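Local coordinates for methyltransferase domain-containing protein (Serratia marcescens, PDB 7CLU) that probably methylates an oxygen of a prodigiosin precursor with S-adenosyl-L-methionine as methyl donor, working as a dimer, at residues T4-D7 / A8-M12; L92-L95 / G96-D100. All coordinates share one frame; numbering follows the deposited sequence.

Contact 1 (T4-D7 / A8-M12); sequences TKQD and AVNQM
A capping box starts helix 5-12, and across this first turn Thr4, the N-cap residue, hands its carbonyl to Ala8: Ala8 N donates to Thr4 O at 3.2 Å. Asp7 closes the box. Its CG lies anti to its own carbonyl carbon (chi1 -67°), which folds the carboxylate back toward the start of the helix, and Thr4 N donates to the anti lone pair of Asp7 OD2 at 3.0 Å. Thr4 OG1 adds a weak bond to the same OD2 and weakly accepts from Gln6 N. A threonine suits the N-cap because its short hydroxyl can turn to the first-turn N-H groups, and an aspartate placed here probably also gains from the positive end of the helix dipole. The next turn follows regularly: Val9 N bonds Lys5 O at 3.0 Å, Asn10 N bonds Gln6 O at 2.8 Å and Gln11 N bonds Asp7 O at 2.9 Å. Val9 CG2 packs 3.2 Å from Lys5 O. In the dimer, the second subunit packs its Phe83 against Lys5, its Leu92 against Ala8 and its Gly96, on helix 93-107, against Met12, while its Tyr66 hydroxyl bonds Gln11 OE1.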
# COMPACT_ATOMS: atom_id res chain seq x y z
N THR A 4 10.53 -1.79 15.03
CA THR A 4 11.54 -2.81 14.79
C THR A 4 11.58 -3.18 13.31
O THR A 4 10.75 -2.76 12.50
CB THR A 4 11.30 -4.08 15.60
OG1 THR A 4 10.17 -4.78 15.06
CG2 THR A 4 11.05 -3.77 17.07
N LYS A 5 12.56 -4.03 12.99
CA LYS A 5 12.77 -4.46 11.61
C LYS A 5 11.52 -5.11 11.05
O LYS A 5 11.19 -4.92 9.87
CB LYS A 5 13.97 -5.41 11.54
CG LYS A 5 14.22 -6.05 10.17
CD LYS A 5 15.17 -7.26 10.27
CE LYS A 5 15.06 -8.16 9.02
NZ LYS A 5 16.11 -9.23 8.89
N GLN A 6 10.80 -5.87 11.88
CA GLN A 6 9.60 -6.55 11.40
C GLN A 6 8.52 -5.56 10.99
O GLN A 6 7.81 -5.80 10.01
CB GLN A 6 9.05 -7.50 12.48
CG GLN A 6 8.00 -8.47 11.94
CD GLN A 6 8.47 -9.24 10.69
OE1 GLN A 6 7.77 -9.32 9.67
NE2 GLN A 6 9.66 -9.81 10.78
N ASP A 7 8.38 -4.46 11.73
CA ASP A 7 7.42 -3.42 11.39
C ASP A 7 7.72 -2.82 10.03
O ASP A 7 6.84 -2.70 9.17
CB ASP A 7 7.44 -2.32 12.45
CG ASP A 7 6.93 -2.80 13.79
OD1 ASP A 7 5.81 -3.35 13.83
OD2 ASP A 7 7.65 -2.61 14.80
N ALA A 8 8.97 -2.42 9.82
CA ALA A 8 9.34 -1.84 8.53
C ALA A 8 9.04 -2.81 7.40
O ALA A 8 8.46 -2.43 6.37
CB ALA A 8 10.80 -1.43 8.55
N VAL A 9 9.37 -4.09 7.60
CA VAL A 9 9.10 -5.11 6.58
C VAL A 9 7.61 -5.23 6.35
O VAL A 9 7.15 -5.29 5.21
CB VAL A 9 9.72 -6.46 7.00
CG1 VAL A 9 9.20 -7.59 6.09
CG2 VAL A 9 11.25 -6.41 6.99
N ASN A 10 6.84 -5.31 7.45
CA ASN A 10 5.38 -5.34 7.34
C ASN A 10 4.86 -4.18 6.50
O ASN A 10 4.00 -4.36 5.62
CB ASN A 10 4.75 -5.31 8.74
CG ASN A 10 4.84 -6.65 9.46
OD1 ASN A 10 4.98 -7.69 8.82
ND2 ASN A 10 4.80 -6.62 10.78
N GLN A 11 5.36 -2.98 6.75
CA GLN A 11 4.83 -1.84 6.01
C GLN A 11 5.34 -1.79 4.58
O GLN A 11 4.59 -1.42 3.67
CB GLN A 11 5.12 -0.55 6.75
CG GLN A 11 4.50 -0.52 8.10
CD GLN A 11 4.33 0.89 8.62
OE1 GLN A 11 5.18 1.39 9.36
NE2 GLN A 11 3.23 1.53 8.23
N MET A 12 6.60 -2.17 4.34
CA MET A 12 7.10 -2.23 2.97
C MET A 12 6.29 -3.21 2.11
O MET A 12 6.22 -3.04 0.89
CB MET A 12 8.59 -2.60 2.95
CG MET A 12 9.52 -1.52 3.50
SD MET A 12 11.15 -2.18 3.96
CE MET A 12 11.74 -2.70 2.35

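Contact 2 (L92-L95 / G96-D100); sequences LGWL and GRHID
One face of the Trp94 indole is covered by His98, one helical turn on, with His98 CB standing 3.5 Å above the indole plane; at the indole edge, in plane, lies a water. The imidazole in turn takes Trp94 CH2 over one of its faces, offset toward the rim, with His98 CG 3.4 Å from that atom. The six-membered ring of Trp94 and the imidazole form an offset stack, centroids 4.5 Å apart and planes only 18° from parallel, and His98 CB adds a CH-pi contact to the same indole ring. Both side chains hold CG anti to the backbone N (chi1 -177° in Trp94, -172° in His98), which sends them off the helix side by side in the same direction; flat rings suit these two positions because, one turn apart, they can stack. The edge water accepts weakly from Trp94 NE1 and from Arg97 NH2, in the plane of the guanidinium as well, and links the indole weakly to Arg97, whose chain bends near its end.

These are the first turns of helix 93-107, for which Leu92 is the N-cap residue: Gly96 N donates to Leu92 O at 3.1 Å, and His98 N to Trp94 O at 2.9 Å. The helix packs on helix 139-152 of the same chain, whose Phe148 also meets the Trp94 ring. The cofactor site of the Rossmann-like methyltransferase domain is close: the Trp94 side chain lies about 8 Å from that of Gln146, which binds S-adenosyl-L-homocysteine.

Another side of the helix is apolar. Leu95 CG lies 3.7 Å from Ile99 CD1, and this CD1 also touches Leu95 O, the acceptor of Ile99 N. These branched aliphatic side chains suit a buried position: Leu95 packs on Phe148 as well as on Met12 of the second subunit, and Ile99 on Thr22 and on Phe15 of the second subunit.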
# COMPACT_ATOMS: atom_id res chain seq x y z
N LEU A 92 -16.67 1.59 -2.30
CA LEU A 92 -15.30 2.08 -2.42
C LEU A 92 -14.72 1.91 -3.82
O LEU A 92 -13.55 2.23 -4.04
CB LEU A 92 -14.41 1.39 -1.38
CG LEU A 92 -14.61 1.88 0.05
CD1 LEU A 92 -13.72 1.18 1.07
CD2 LEU A 92 -14.44 3.40 0.12
N GLY A 93 -15.53 1.45 -4.78
CA GLY A 93 -15.00 1.12 -6.10
C GLY A 93 -14.31 2.28 -6.80
O GLY A 93 -13.31 2.08 -7.49
N TRP A 94 -14.82 3.50 -6.63
CA TRP A 94 -14.17 4.61 -7.31
C TRP A 94 -12.74 4.78 -6.82
O TRP A 94 -11.82 4.96 -7.62
CB TRP A 94 -14.92 5.93 -7.15
CG TRP A 94 -14.22 7.02 -7.95
CD1 TRP A 94 -14.48 7.39 -9.25
CD2 TRP A 94 -13.09 7.80 -7.53
NE1 TRP A 94 -13.61 8.37 -9.64
CE2 TRP A 94 -12.74 8.64 -8.61
CE3 TRP A 94 -12.35 7.89 -6.35
CZ2 TRP A 94 -11.68 9.55 -8.54
CZ3 TRP A 94 -11.30 8.78 -6.28
CH2 TRP A 94 -10.98 9.60 -7.36
N LEU A 95 -12.53 4.71 -5.50
CA LEU A 95 -11.17 4.83 -4.98
C LEU A 95 -10.29 3.71 -5.50
O LEU A 95 -9.14 3.93 -5.90
CB LEU A 95 -11.18 4.85 -3.46
CG LEU A 95 -9.84 4.99 -2.71
CD1 LEU A 95 -9.11 6.24 -3.16
CD2 LEU A 95 -10.08 5.01 -1.19
N GLY A 96 -10.81 2.48 -5.51
CA GLY A 96 -10.05 1.37 -6.04
C GLY A 96 -9.56 1.61 -7.45
O GLY A 96 -8.40 1.33 -7.77
N ARG A 97 -10.44 2.11 -8.33
CA ARG A 97 -10.01 2.32 -9.70
C ARG A 97 -9.10 3.54 -9.82
O ARG A 97 -8.19 3.55 -10.65
CB ARG A 97 -11.21 2.46 -10.64
CG ARG A 97 -10.81 2.29 -12.11
CD ARG A 97 -11.99 2.36 -13.07
NE ARG A 97 -12.80 3.55 -12.85
CZ ARG A 97 -12.61 4.72 -13.46
NH1 ARG A 97 -11.64 4.85 -14.37
NH2 ARG A 97 -13.39 5.75 -13.17
N HIS A 98 -9.32 4.56 -8.99
CA HIS A 98 -8.38 5.68 -8.91
C HIS A 98 -6.99 5.18 -8.52
O HIS A 98 -5.97 5.62 -9.08
CB HIS A 98 -8.88 6.71 -7.91
CG HIS A 98 -8.09 7.99 -7.89
ND1 HIS A 98 -7.93 8.79 -9.00
CD2 HIS A 98 -7.45 8.62 -6.88
CE1 HIS A 98 -7.21 9.85 -8.68
NE2 HIS A 98 -6.90 9.77 -7.40
N ILE A 99 -6.92 4.25 -7.57
CA ILE A 99 -5.66 3.64 -7.18
C ILE A 99 -5.08 2.81 -8.33
O ILE A 99 -3.92 2.98 -8.72
CB ILE A 99 -5.85 2.80 -5.90
CG1 ILE A 99 -5.96 3.72 -4.68
CG2 ILE A 99 -4.68 1.82 -5.72
CD1 ILE A 99 -6.73 3.15 -3.49
N ASP A 100 -5.88 1.90 -8.90
CA ASP A 100 -5.34 1.00 -9.91
C ASP A 100 -4.80 1.76 -11.12
O ASP A 100 -3.70 1.46 -11.61
CB ASP A 100 -6.39 -0.01 -10.36
CG ASP A 100 -6.70 -1.03 -9.30
OD1 ASP A 100 -5.81 -1.33 -8.48
OD2 ASP A 100 -7.84 -1.53 -9.31
O HOH W 1 -14.15 8.57 -12.95

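Overall arrangement
From the N terminus the chain first passes through contact 1, at the start of helix 5-12, and much later through contact 2, at the start of helix 93-107. Each is local, spanning consecutive helical turns, so neither closes a long loop; they follow in series and neither nest nor cross. Within one subunit their centres are 26 Å apart and their nearest atoms about 14 Å, without touching. In the dimer the start of helix 5-12 of one subunit meets the start of helix 93-107 of the other: residues of 4-12 pack on residues of 92-100 across the interface. Contact 2 also ties helix 93-107 to helices 15-26 and 139-152 of its own chain.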